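Local coordinates for DUF1254 domain-containing protein (Vibrio parahaemolyticus, PDB 3U07) that is of unknown function, a probably exported protein that combines a DUF1254 domain and a DUF1214 domain in one chain, at residues Asp90-Pro95 and Asp158-Lys163; Pro57-Gln62 and Trp186-Leu191; His112-Gly117 and Gly305-Pro310. The protein carries 2 engineered substitutions. All blocks are in the same frame, centred on the assembly; numbering follows the deposited sequence.

Interaction 1 (Asp90-Pro95 and Asp158-Lys163); sequences DVAAEP and DSNLVK
Asn160 meets Val91 and Ala92 where segment 158-163 comes out of a loop and enters its strand. Just before it, Ser159 points away from the 90-95 loop, and its OG bonds to the N of Met116. Asn160 then does most of the work. Its backbone O accepts from Val91 N at 2.9 Å, and the same oxygen takes a CA-H...O contact from Asp90. With CG anti to its own carbonyl carbon (chi1 -68°), the amide lies against Ala92, Asn160 CG standing 3.7 Å from Ala92 CA, while ND2 donates to Asp225. Val91 CG2 rests 3.5 Å from Asn160 O. Leu161 pairs with Asp90 as an antiparallel non-hydrogen-bonded pair, Leu161 CD2 lying 4.1 Å from Asp90 CB. The Asp90 carboxylate is held by an Asx turn, OD1 accepting from Ala92 N, and by a salt bridge to Arg205. The contact thus lies where edge strand 82-90 leaves strand 161-169 for the turn into strand 96-100, with Ala140 of strand 134-140 packed against both Val91 and Asn160.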
ATOM      1  N   ASP A  90      -5.138 -16.730   3.764  1.00 18.53           N
ATOM      2  CA  ASP A  90      -6.218 -17.450   3.094  1.00 15.37           C
ATOM      3  C   ASP A  90      -7.109 -17.905   4.228  1.00 19.52           C
ATOM      4  O   ASP A  90      -6.720 -18.764   5.017  1.00 20.56           O
ATOM      5  CB  ASP A  90      -5.709 -18.660   2.311  1.00 16.34           C
ATOM      6  CG  ASP A  90      -6.844 -19.523   1.773  1.00 21.22           C
ATOM      7  OD1 ASP A  90      -7.988 -19.029   1.664  1.00 22.35           O
ATOM      8  OD2 ASP A  90      -6.593 -20.698   1.450  1.00 26.95           O
ATOM      9  N   VAL A  91      -8.295 -17.316   4.319  1.00 16.94           N
ATOM     10  CA  VAL A  91      -9.224 -17.655   5.391  1.00 14.51           C
ATOM     11  C   VAL A  91     -10.416 -18.490   4.911  1.00 18.36           C
ATOM     12  O   VAL A  91     -11.399 -18.651   5.635  1.00 17.40           O
ATOM     13  CB  VAL A  91      -9.756 -16.370   6.066  1.00 14.72           C
ATOM     14  CG1 VAL A  91      -8.582 -15.521   6.573  1.00 14.61           C
ATOM     15  CG2 VAL A  91     -10.592 -15.563   5.072  1.00 16.18           C
ATOM     16  N   ALA A  92     -10.318 -19.024   3.696  1.00 18.42           N
ATOM     17  CA  ALA A  92     -11.396 -19.831   3.123  1.00 22.02           C
ATOM     18  C   ALA A  92     -11.810 -21.012   3.998  1.00 22.86           C
ATOM     19  O   ALA A  92     -12.984 -21.170   4.313  1.00 28.27           O
ATOM     20  CB  ALA A  92     -10.998 -20.342   1.736  1.00 19.45           C
ATOM     21  N   ALA A  93     -10.844 -21.839   4.386  1.00 21.58           N
ATOM     22  CA  ALA A  93     -11.141 -23.022   5.191  1.00 26.29           C
ATOM     23  C   ALA A  93     -11.484 -22.681   6.627  1.00 24.32           C
ATOM     24  O   ALA A  93     -12.352 -23.304   7.229  1.00 20.11           O
ATOM     25  CB  ALA A  93      -9.962 -23.995   5.152  1.00 27.88           C
ATOM     26  N   GLU A  94     -10.798 -21.682   7.171  1.00 21.01           N
ATOM     27  CA  GLU A  94     -11.022 -21.264   8.545  1.00 20.41           C
ATOM     28  C   GLU A  94     -10.289 -19.946   8.806  1.00 23.58           C
ATOM     29  O   GLU A  94      -9.471 -19.517   7.995  1.00 21.55           O
ATOM     30  CB  GLU A  94     -10.494 -22.339   9.497  1.00 20.16           C
ATOM     31  CG  GLU A  94      -9.004 -22.597   9.333  1.00 27.13           C
ATOM     32  CD  GLU A  94      -8.462 -23.560  10.365  1.00 28.20           C
ATOM     33  OE1 GLU A  94      -8.818 -23.413  11.548  1.00 28.26           O
ATOM     34  OE2 GLU A  94      -7.671 -24.452   9.997  1.00 30.64           O
ATOM     35  N   PRO A  95     -10.579 -19.289   9.943  1.00 20.68           N
ATOM     36  CA  PRO A  95      -9.925 -18.022  10.281  1.00 16.34           C
ATOM     37  C   PRO A  95      -8.426 -18.189  10.472  1.00 18.64           C
ATOM     38  O   PRO A  95      -7.927 -19.304  10.666  1.00 14.92           O
ATOM     39  CB  PRO A  95     -10.616 -17.612  11.577  1.00 15.99           C
ATOM     40  CG  PRO A  95     -11.993 -18.176  11.416  1.00 20.00           C
ATOM     41  CD  PRO A  95     -11.693 -19.557  10.869  1.00 19.26           C
ATOM     42  N   ASP A 158     -13.837  -9.669   3.214  1.00 14.39           N
ATOM     43  CA  ASP A 158     -14.754 -10.009   2.137  1.00 14.91           C
ATOM     44  C   ASP A 158     -14.183 -10.857   1.015  1.00 23.74           C
ATOM     45  O   ASP A 158     -14.930 -11.333   0.161  1.00 22.50           O
ATOM     46  CB  ASP A 158     -15.391  -8.733   1.590  1.00 20.44           C
ATOM     47  CG  ASP A 158     -16.335  -8.089   2.594  1.00 30.02           C
ATOM     48  OD1 ASP A 158     -16.129  -6.911   2.930  1.00 29.25           O
ATOM     49  OD2 ASP A 158     -17.284  -8.761   3.047  1.00 29.96           O
ATOM     50  N   SER A 159     -12.862 -11.023   0.999  1.00 17.39           N
ATOM     51  CA  SER A 159     -12.220 -11.894   0.018  1.00 18.38           C
ATOM     52  C   SER A 159     -11.478 -12.920   0.878  1.00 19.42           C
ATOM     53  O   SER A 159     -10.932 -12.569   1.925  1.00 17.74           O
ATOM     54  CB  SER A 159     -11.235 -11.130  -0.884  1.00 13.10           C
ATOM     55  OG  SER A 159     -10.094 -10.674  -0.173  1.00 15.95           O
ATOM     56  N   ASN A 160     -11.475 -14.186   0.472  1.00 18.62           N
ATOM     57  CA  ASN A 160     -10.795 -15.200   1.272  1.00 16.21           C
ATOM     58  C   ASN A 160      -9.288 -15.025   1.244  1.00 19.14           C
ATOM     59  O   ASN A 160      -8.593 -15.440   2.166  1.00 16.86           O
ATOM     60  CB  ASN A 160     -11.180 -16.605   0.815  1.00 16.99           C
ATOM     61  CG  ASN A 160     -12.632 -16.926   1.105  1.00 22.09           C
ATOM     62  OD1 ASN A 160     -13.182 -16.480   2.112  1.00 19.33           O
ATOM     63  ND2 ASN A 160     -13.257 -17.715   0.233  1.00 22.18           N
ATOM     64  N   LEU A 161      -8.789 -14.403   0.180  1.00 17.22           N
ATOM     65  CA  LEU A 161      -7.362 -14.136   0.057  1.00 16.52           C
ATOM     66  C   LEU A 161      -7.161 -12.671   0.434  1.00 18.20           C
ATOM     67  O   LEU A 161      -7.866 -11.791  -0.068  1.00 15.55           O
ATOM     68  CB  LEU A 161      -6.893 -14.357  -1.386  1.00 20.72           C
ATOM     69  CG  LEU A 161      -7.001 -15.767  -1.971  1.00 20.10           C
ATOM     70  CD1 LEU A 161      -6.707 -15.717  -3.467  1.00 19.24           C
ATOM     71  CD2 LEU A 161      -6.026 -16.702  -1.262  1.00 18.32           C
ATOM     72  N   VAL A 162      -6.224 -12.400   1.334  1.00 18.84           N
ATOM     73  CA  VAL A 162      -5.972 -11.021   1.724  1.00 21.32           C
ATOM     74  C   VAL A 162      -4.470 -10.769   1.749  1.00 17.16           C
ATOM     75  O   VAL A 162      -3.696 -11.579   2.270  1.00 22.60           O
ATOM     76  CB  VAL A 162      -6.598 -10.682   3.117  1.00 25.73           C
ATOM     77  CG1 VAL A 162      -7.872 -11.486   3.336  1.00 20.96           C
ATOM     78  CG2 VAL A 162      -5.616 -10.937   4.215  1.00 38.09           C
ATOM     79  N   LYS A 163      -4.050  -9.654   1.165  1.00 13.33           N
ATOM     80  CA  LYS A 163      -2.630  -9.334   1.124  1.00 20.31           C
ATOM     81  C   LYS A 163      -2.196  -8.719   2.448  1.00 21.49           C
ATOM     82  O   LYS A 163      -2.829  -7.795   2.954  1.00 25.84           O
ATOM     83  CB  LYS A 163      -2.345  -8.387  -0.047  1.00 18.86           C
ATOM     84  CG  LYS A 163      -0.879  -7.957  -0.195  1.00 20.19           C
ATOM     85  CD  LYS A 163      -0.640  -7.322  -1.563  1.00 26.97           C
ATOM     86  CE  LYS A 163       0.665  -6.530  -1.620  1.00 30.89           C
ATOM     87  NZ  LYS A 163       1.796  -7.193  -0.908  1.00 35.16           N
TER

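Interaction 2 (Pro57-Gln62 and Trp186-Leu191); sequences PLNEFQ and WNIRTL. Engineered in segment 57-62: Glu60 (natural residue Arg).
Ile188 and Phe61 are brought together by matching first torsions: in each the gamma atom that leads into the contact, CG1 of Ile188 (chi1 -63°) and CG of Phe61 (chi1 -65°), stands anti to the carbonyl carbon. Ile188 continues extended, and this carries CD1 out over the middle of the phenyl ring. The result is a CH-pi contact: Ile188 CD1 lies 3.7 Å from the centroid of the Phe61 ring and only 10° off the normal. CG1 of Ile188 lies over the same face nearer the far end of the ring, 3.5 Å from Phe61 CZ. The backbone of strand 187-190 meets the ring differently: Asn187 N sits at the ring edge, in its plane, 3.7 Å from Phe61 CE2. Trp186 CB lies 3.9 Å from Phe61 CZ, before the indole leads off elsewhere. The other branch, Ile188 CG2, reaches to 3.4 Å from Asn59 O and also touches Asn59 CB. Beyond it, Thr190 CG2 makes a looser contact with Asn59 ND2. Asn59 OD1 is engaged by Asp90 N, and the engineered Glu60 turns away, touching Ile188 mainly through its backbone N. The contact is mainly van der Waals packing, with Ile188 at its middle. The 57-62 loop, which follows helix 26-52 and pairs its backbone with strand 82-90 at Trp88 and Met86, covers edge strand 187-190 beside strand 96-100, whose Val96 touches both Asn59 and Ile188; Phe61 also touches Leu164 of strand 161-169, in the other sheet.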
ATOM      1  N   PRO A  57       3.781 -20.131  -0.402  1.00 29.96           N
ATOM      2  CA  PRO A  57       2.784 -20.771   0.456  1.00 34.41           C
ATOM      3  C   PRO A  57       1.912 -19.686   1.089  1.00 33.46           C
ATOM      4  O   PRO A  57       2.389 -18.590   1.399  1.00 26.11           O
ATOM      5  CB  PRO A  57       3.633 -21.532   1.474  1.00 36.27           C
ATOM      6  CG  PRO A  57       4.934 -20.779   1.486  1.00 38.45           C
ATOM      7  CD  PRO A  57       5.147 -20.458   0.036  1.00 32.81           C
ATOM      8  N   LEU A  58       0.631 -19.979   1.249  1.00 30.69           N
ATOM      9  CA  LEU A  58      -0.295 -19.027   1.840  1.00 26.28           C
ATOM     10  C   LEU A  58      -0.238 -19.124   3.367  1.00 32.62           C
ATOM     11  O   LEU A  58       0.203 -20.132   3.920  1.00 32.87           O
ATOM     12  CB  LEU A  58      -1.708 -19.306   1.323  1.00 22.55           C
ATOM     13  CG  LEU A  58      -1.815 -19.296  -0.211  1.00 24.30           C
ATOM     14  CD1 LEU A  58      -3.222 -19.682  -0.634  1.00 24.58           C
ATOM     15  CD2 LEU A  58      -1.458 -17.916  -0.751  1.00 28.30           C
ATOM     16  N   ASN A  59      -0.668 -18.063   4.045  1.00 23.25           N
ATOM     17  CA  ASN A  59      -0.661 -18.023   5.504  1.00 21.89           C
ATOM     18  C   ASN A  59       0.740 -18.215   6.072  1.00 28.88           C
ATOM     19  O   ASN A  59       0.936 -18.906   7.073  1.00 25.72           O
ATOM     20  CB  ASN A  59      -1.621 -19.077   6.080  1.00 18.55           C
ATOM     21  CG  ASN A  59      -3.080 -18.737   5.821  1.00 23.61           C
ATOM     22  OD1 ASN A  59      -3.470 -17.569   5.869  1.00 25.02           O
ATOM     23  ND2 ASN A  59      -3.895 -19.752   5.559  1.00 19.92           N
ATOM     24  N   GLU A  60       1.708 -17.590   5.408  1.00 24.73           N
ATOM     25  CA  GLU A  60       3.112 -17.625   5.809  1.00 30.14           C
ATOM     26  C   GLU A  60       3.776 -16.360   5.286  1.00 30.57           C
ATOM     27  O   GLU A  60       3.408 -15.859   4.224  1.00 29.44           O
ATOM     28  CB  GLU A  60       3.842 -18.831   5.203  1.00 32.24           C
ATOM     29  CG  GLU A  60       3.572 -20.170   5.874  1.00 45.14           C
ATOM     30  CD  GLU A  60       4.417 -21.301   5.288  1.00 50.29           C
ATOM     31  OE1 GLU A  60       5.526 -21.014   4.785  1.00 44.14           O
ATOM     32  OE2 GLU A  60       3.981 -22.471   5.343  1.00 52.13           O
ATOM     33  N   PHE A  61       4.735 -15.833   6.038  1.00 23.72           N
ATOM     34  CA  PHE A  61       5.472 -14.656   5.608  1.00 29.72           C
ATOM     35  C   PHE A  61       6.425 -15.172   4.528  1.00 41.51           C
ATOM     36  O   PHE A  61       7.035 -16.229   4.691  1.00 48.07           O
ATOM     37  CB  PHE A  61       6.263 -14.072   6.782  1.00 24.75           C
ATOM     38  CG  PHE A  61       5.398 -13.536   7.889  1.00 29.72           C
ATOM     39  CD1 PHE A  61       4.585 -12.422   7.681  1.00 29.56           C
ATOM     40  CD2 PHE A  61       5.385 -14.149   9.138  1.00 32.56           C
ATOM     41  CE1 PHE A  61       3.774 -11.926   8.699  1.00 29.55           C
ATOM     42  CE2 PHE A  61       4.575 -13.661  10.165  1.00 37.09           C
ATOM     43  CZ  PHE A  61       3.766 -12.547   9.943  1.00 33.47           C
ATOM     44  N   GLN A  62       6.538 -14.446   3.421  1.00 47.75           N
ATOM     45  CA  GLN A  62       7.414 -14.861   2.326  1.00 49.54           C
ATOM     46  C   GLN A  62       8.855 -15.076   2.771  1.00 49.13           C
ATOM     47  O   GLN A  62       9.564 -14.124   3.085  1.00 50.48           O
ATOM     48  CB  GLN A  62       7.371 -13.826   1.206  1.00 52.83           C
ATOM     49  CG  GLN A  62       6.200 -13.998   0.260  1.00 59.42           C
ATOM     50  CD  GLN A  62       5.830 -12.708  -0.442  1.00 64.68           C
ATOM     51  OE1 GLN A  62       6.698 -11.893  -0.762  1.00 66.05           O
ATOM     52  NE2 GLN A  62       4.538 -12.519  -0.695  1.00 54.90           N
ATOM     53  N   TRP A 186       6.673 -12.080  15.044  1.00 31.23           N
ATOM     54  CA  TRP A 186       5.403 -11.999  14.327  1.00 33.37           C
ATOM     55  C   TRP A 186       5.134 -13.429  13.851  1.00 32.25           C
ATOM     56  O   TRP A 186       6.062 -14.166  13.516  1.00 33.42           O
ATOM     57  CB  TRP A 186       5.520 -11.056  13.128  1.00 28.53           C
ATOM     58  CG  TRP A 186       5.546  -9.605  13.498  1.00 24.93           C
ATOM     59  CD1 TRP A 186       6.269  -9.023  14.502  1.00 22.13           C
ATOM     60  CD2 TRP A 186       4.844  -8.541  12.841  1.00 25.50           C
ATOM     61  NE1 TRP A 186       6.065  -7.662  14.507  1.00 25.24           N
ATOM     62  CE2 TRP A 186       5.199  -7.339  13.495  1.00 22.06           C
ATOM     63  CE3 TRP A 186       3.960  -8.484  11.756  1.00 30.96           C
ATOM     64  CZ2 TRP A 186       4.690  -6.097  13.108  1.00 26.28           C
ATOM     65  CZ3 TRP A 186       3.453  -7.246  11.371  1.00 30.19           C
ATOM     66  CH2 TRP A 186       3.826  -6.069  12.043  1.00 30.95           C
ATOM     67  N   ASN A 187       3.870 -13.826  13.808  1.00 32.21           N
ATOM     68  CA  ASN A 187       3.545 -15.187  13.407  1.00 27.59           C
ATOM     69  C   ASN A 187       2.184 -15.221  12.731  1.00 29.71           C
ATOM     70  O   ASN A 187       1.384 -14.302  12.897  1.00 34.41           O
ATOM     71  CB  ASN A 187       3.539 -16.073  14.662  1.00 24.03           C
ATOM     72  CG  ASN A 187       3.575 -17.560  14.345  1.00 30.62           C
ATOM     73  OD1 ASN A 187       3.779 -17.961  13.203  1.00 32.36           O
ATOM     74  ND2 ASN A 187       3.388 -18.386  15.367  1.00 30.03           N
ATOM     75  N   ILE A 188       1.945 -16.263  11.941  1.00 25.08           N
ATOM     76  CA  ILE A 188       0.663 -16.459  11.264  1.00 21.33           C
ATOM     77  C   ILE A 188       0.260 -17.903  11.530  1.00 27.61           C
ATOM     78  O   ILE A 188       1.021 -18.825  11.243  1.00 29.00           O
ATOM     79  CB  ILE A 188       0.753 -16.293   9.736  1.00 26.54           C
ATOM     80  CG1 ILE A 188       1.178 -14.873   9.371  1.00 26.01           C
ATOM     81  CG2 ILE A 188      -0.609 -16.627   9.105  1.00 21.80           C
ATOM     82  CD1 ILE A 188       1.456 -14.707   7.888  1.00 28.41           C
ATOM     83  N   ARG A 189      -0.933 -18.097  12.079  1.00 22.22           N
ATOM     84  CA  ARG A 189      -1.421 -19.438  12.383  1.00 23.60           C
ATOM     85  C   ARG A 189      -2.912 -19.561  12.079  1.00 23.97           C
ATOM     86  O   ARG A 189      -3.669 -18.610  12.272  1.00 21.46           O
ATOM     87  CB  ARG A 189      -1.210 -19.754  13.868  1.00 27.20           C
ATOM     88  CG  ARG A 189       0.222 -20.030  14.293  1.00 28.71           C
ATOM     89  CD  ARG A 189       0.304 -20.160  15.802  1.00 27.55           C
ATOM     90  NE  ARG A 189       0.208 -18.861  16.466  1.00 27.39           N
ATOM     91  CZ  ARG A 189       0.115 -18.704  17.781  1.00 29.83           C
ATOM     92  NH1 ARG A 189       0.096 -19.766  18.573  1.00 36.44           N
ATOM     93  NH2 ARG A 189       0.053 -17.487  18.308  1.00 27.56           N
ATOM     94  N   THR A 190      -3.331 -20.724  11.593  1.00 19.74           N
ATOM     95  CA  THR A 190      -4.744 -20.954  11.338  1.00 24.83           C
ATOM     96  C   THR A 190      -5.373 -21.112  12.724  1.00 23.01           C
ATOM     97  O   THR A 190      -4.684 -21.440  13.691  1.00 21.93           O
ATOM     98  CB  THR A 190      -4.994 -22.260  10.548  1.00 29.98           C
ATOM     99  OG1 THR A 190      -4.394 -23.363  11.239  1.00 28.59           O
ATOM    100  CG2 THR A 190      -4.420 -22.153   9.147  1.00 28.75           C
ATOM    101  N   LEU A 191      -6.675 -20.871  12.821  1.00 24.16           N
ATOM    102  CA  LEU A 191      -7.371 -20.992  14.095  1.00 23.12           C
ATOM    103  C   LEU A 191      -7.127 -22.366  14.723  1.00 25.19           C
ATOM    104  O   LEU A 191      -6.770 -22.458  15.894  1.00 22.80           O
ATOM    105  CB  LEU A 191      -8.874 -20.775  13.894  1.00 17.79           C
ATOM    106  CG  LEU A 191      -9.753 -20.930  15.136  1.00 22.26           C
ATOM    107  CD1 LEU A 191      -9.283 -19.981  16.250  1.00 14.87           C
ATOM    108  CD2 LEU A 191     -11.202 -20.660  14.751  1.00 23.00           C
TER

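Interaction 3 (His112-Gly117 and Gly305-Pro310); sequences HTMDMG and GQWGLP
His112 and Met114, both directed at the 305-310 loop from strand 109-115, meet Leu309 and Trp307 differently. The His112 imidazole offers a face: Leu309 CD2 lies over it, 3.3 Å from the ring centroid and 17° off the normal, displaced toward ND1 and CG in a close CH-pi contact. The two side chains run past each other in opposite directions, and the carbonyl O of Trp307 approaches the histidine near its ring plane, 3.7 Å from His112 CE1. His112 NE2 is hydrogen-bonded to Thr120 OG1, which helps to set the ring's rotation. Met114, a selenomethionine, works at the indole edge. Its chain bends at chi3 (-78°), which sets Met114 CE against the Trp307 backbone, 3.0 Å from Trp307 O, and 3.3 Å from both Trp307 CB and CE3. SE lies in the indole plane, 5.3 Å from the centroid of the Trp307 six-membered ring. The indole has further partners in Lys163, by cation-pi, and in Phe46, edge to face. Trp307 occupies the third position of a type II turn, Gly305 to Gly308, with positive phi (70°). A Met-aromatic contact and a CH-pi contact thus join strand 109-115 and its antiparallel sheet to the loop after helix 295-305.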
ATOM      1  N   HIS A 112      -0.682  -4.086   7.991  1.00 24.86           N
ATOM      2  CA  HIS A 112      -1.622  -3.600   6.989  1.00 18.71           C
ATOM      3  C   HIS A 112      -2.136  -4.721   6.088  1.00 19.83           C
ATOM      4  O   HIS A 112      -1.349  -5.427   5.463  1.00 17.52           O
ATOM      5  CB  HIS A 112      -0.910  -2.528   6.158  1.00 15.74           C
ATOM      6  CG  HIS A 112      -1.720  -1.990   5.022  1.00 20.80           C
ATOM      7  ND1 HIS A 112      -1.147  -1.591   3.831  1.00 21.65           N
ATOM      8  CD2 HIS A 112      -3.047  -1.764   4.894  1.00 19.90           C
ATOM      9  CE1 HIS A 112      -2.089  -1.148   3.020  1.00 19.86           C
ATOM     10  NE2 HIS A 112      -3.252  -1.241   3.641  1.00 23.64           N
ATOM     11  N   THR A 113      -3.456  -4.881   6.022  1.00 15.81           N
ATOM     12  CA  THR A 113      -4.045  -5.917   5.183  1.00 16.22           C
ATOM     13  C   THR A 113      -5.067  -5.316   4.239  1.00 18.21           C
ATOM     14  O   THR A 113      -5.753  -4.357   4.584  1.00 13.87           O
ATOM     15  CB  THR A 113      -4.747  -7.027   6.024  1.00 15.82           C
ATOM     16  OG1 THR A 113      -5.722  -6.431   6.890  1.00 15.47           O
ATOM     17  CG2 THR A 113      -3.730  -7.801   6.864  1.00 14.61           C
HETATM   18  N   MSE A 114      -5.157  -5.887   3.042  1.00 12.56           N
HETATM   19  CA  MSE A 114      -6.101  -5.414   2.034  1.00 18.88           C
HETATM   20  C   MSE A 114      -6.743  -6.610   1.356  1.00 16.78           C
HETATM   21  O   MSE A 114      -6.115  -7.662   1.223  1.00 17.07           O
HETATM   22  CB  MSE A 114      -5.377  -4.552   0.992  1.00 13.88           C
HETATM   23  CG  MSE A 114      -4.809  -3.259   1.573  1.00 19.87           C
HETATM   24 SE   MSE A 114      -3.929  -2.149   0.242  0.76 22.46          SE
HETATM   25  CE  MSE A 114      -2.299  -3.177   0.173  1.00 86.67           C
ATOM     26  N   ASP A 115      -7.993  -6.461   0.939  1.00 12.48           N
ATOM     27  CA  ASP A 115      -8.666  -7.560   0.277  1.00 14.42           C
ATOM     28  C   ASP A 115      -8.493  -7.477  -1.232  1.00 19.34           C
ATOM     29  O   ASP A 115      -7.905  -6.515  -1.753  1.00 18.84           O
ATOM     30  CB  ASP A 115     -10.155  -7.615   0.655  1.00 11.61           C
ATOM     31  CG  ASP A 115     -10.934  -6.373   0.249  1.00 17.05           C
ATOM     32  OD1 ASP A 115     -10.639  -5.777  -0.811  1.00 16.41           O
ATOM     33  OD2 ASP A 115     -11.873  -6.007   0.992  1.00 18.24           O
HETATM   34  N   MSE A 116      -9.002  -8.494  -1.925  1.00 16.32           N
HETATM   35  CA  MSE A 116      -8.894  -8.584  -3.377  1.00 13.78           C
HETATM   36  C   MSE A 116      -9.711  -7.557  -4.161  1.00 18.32           C
HETATM   37  O   MSE A 116      -9.726  -7.582  -5.389  1.00 18.56           O
HETATM   38  CB  MSE A 116      -9.259 -10.004  -3.819  1.00 18.15           C
HETATM   39  CG  MSE A 116      -8.311 -11.058  -3.261  1.00 24.40           C
HETATM   40 SE   MSE A 116      -6.482 -10.793  -3.878  0.66 32.65          SE
HETATM   41  CE  MSE A 116      -6.777 -11.463  -5.659  1.00 29.39           C
ATOM     42  N   GLY A 117     -10.400  -6.668  -3.458  1.00 18.19           N
ATOM     43  CA  GLY A 117     -11.165  -5.644  -4.148  1.00 20.47           C
ATOM     44  C   GLY A 117     -10.405  -4.334  -4.025  1.00 24.19           C
ATOM     45  O   GLY A 117     -10.886  -3.267  -4.413  1.00 18.12           O
ATOM     46  N   GLY A 305      -1.172   3.911  -7.425  1.00 37.77           N
ATOM     47  CA  GLY A 305      -0.319   3.283  -6.411  1.00 30.84           C
ATOM     48  C   GLY A 305      -0.829   2.060  -5.662  1.00 29.96           C
ATOM     49  O   GLY A 305      -0.921   2.032  -4.425  1.00 34.59           O
ATOM     50  N   GLN A 306      -1.074   1.009  -6.431  1.00 21.86           N
ATOM     51  CA  GLN A 306      -1.591  -0.241  -5.904  1.00 20.39           C
ATOM     52  C   GLN A 306      -1.009  -0.694  -4.577  1.00 25.01           C
ATOM     53  O   GLN A 306       0.194  -0.599  -4.351  1.00 19.39           O
ATOM     54  CB  GLN A 306      -1.448  -1.350  -6.953  1.00 24.02           C
ATOM     55  CG  GLN A 306      -2.236  -2.617  -6.635  1.00 16.43           C
ATOM     56  CD  GLN A 306      -1.985  -3.719  -7.652  1.00 25.86           C
ATOM     57  OE1 GLN A 306      -0.847  -3.943  -8.059  1.00 27.09           O
ATOM     58  NE2 GLN A 306      -3.044  -4.419  -8.057  1.00 23.02           N
ATOM     59  N   TRP A 307      -1.893  -1.178  -3.706  1.00 21.51           N
ATOM     60  CA  TRP A 307      -1.525  -1.670  -2.380  1.00 16.17           C
ATOM     61  C   TRP A 307      -1.088  -0.561  -1.417  1.00 25.54           C
ATOM     62  O   TRP A 307      -0.545  -0.835  -0.348  1.00 23.07           O
ATOM     63  CB  TRP A 307      -0.414  -2.723  -2.491  1.00 18.97           C
ATOM     64  CG  TRP A 307      -0.741  -3.851  -3.429  1.00 23.08           C
ATOM     65  CD1 TRP A 307       0.013  -4.287  -4.485  1.00 24.73           C
ATOM     66  CD2 TRP A 307      -1.915  -4.676  -3.410  1.00 19.76           C
ATOM     67  NE1 TRP A 307      -0.615  -5.332  -5.120  1.00 20.59           N
ATOM     68  CE2 TRP A 307      -1.795  -5.597  -4.477  1.00 21.72           C
ATOM     69  CE3 TRP A 307      -3.046  -4.741  -2.582  1.00 17.88           C
ATOM     70  CZ2 TRP A 307      -2.776  -6.555  -4.753  1.00 15.63           C
ATOM     71  CZ3 TRP A 307      -4.021  -5.698  -2.857  1.00 19.52           C
ATOM     72  CH2 TRP A 307      -3.873  -6.596  -3.929  1.00 17.51           C
ATOM     73  N   GLY A 308      -1.340   0.689  -1.794  1.00 24.46           N
ATOM     74  CA  GLY A 308      -0.959   1.799  -0.943  1.00 23.78           C
ATOM     75  C   GLY A 308      -1.792   1.948   0.319  1.00 27.67           C
ATOM     76  O   GLY A 308      -2.979   1.609   0.357  1.00 19.20           O
ATOM     77  N   LEU A 309      -1.146   2.448   1.366  1.00 20.68           N
ATOM     78  CA  LEU A 309      -1.793   2.684   2.654  1.00 21.78           C
ATOM     79  C   LEU A 309      -2.736   3.877   2.574  1.00 23.39           C
ATOM     80  O   LEU A 309      -2.525   4.790   1.775  1.00 28.31           O
ATOM     81  CB  LEU A 309      -0.745   2.997   3.726  1.00 22.86           C
ATOM     82  CG  LEU A 309      -0.007   1.874   4.450  1.00 25.70           C
ATOM     83  CD1 LEU A 309       1.201   2.443   5.172  1.00 18.21           C
ATOM     84  CD2 LEU A 309      -0.951   1.199   5.445  1.00 23.84           C
ATOM     85  N   PRO A 310      -3.805   3.870   3.383  1.00 22.39           N
ATOM     86  CA  PRO A 310      -4.736   5.001   3.371  1.00 24.19           C
ATOM     87  C   PRO A 310      -3.877   6.187   3.834  1.00 23.49           C
ATOM     88  O   PRO A 310      -3.006   6.029   4.688  1.00 21.26           O
ATOM     89  CB  PRO A 310      -5.777   4.597   4.410  1.00 22.99           C
ATOM     90  CG  PRO A 310      -5.813   3.084   4.255  1.00 19.35           C
ATOM     91  CD  PRO A 310      -4.340   2.749   4.177  1.00 21.61           C
TER

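How the interactions relate
From the N terminus, the 57-62 loop after helix 26-52 comes first; its partner is strand 187-190, so interaction 2 closes a long loop through most of the DUF1254 region. Interaction 1 is nested inside that loop and touches it, Pro95 O receiving Leu191 N. Interaction 3 starts within the same loop, at strand 109-115, but closes only at 305-310, and so crosses both others. It shares a sheet with interaction 1, where Lys163 N bonds to Met114 O, whereas it does not touch interaction 2. Interaction 1 lies where the chain passes from one sheet to the other, interaction 2 packs the 57-62 loop on the second sheet, and interaction 3 joins the first to the loop after helix 295-305.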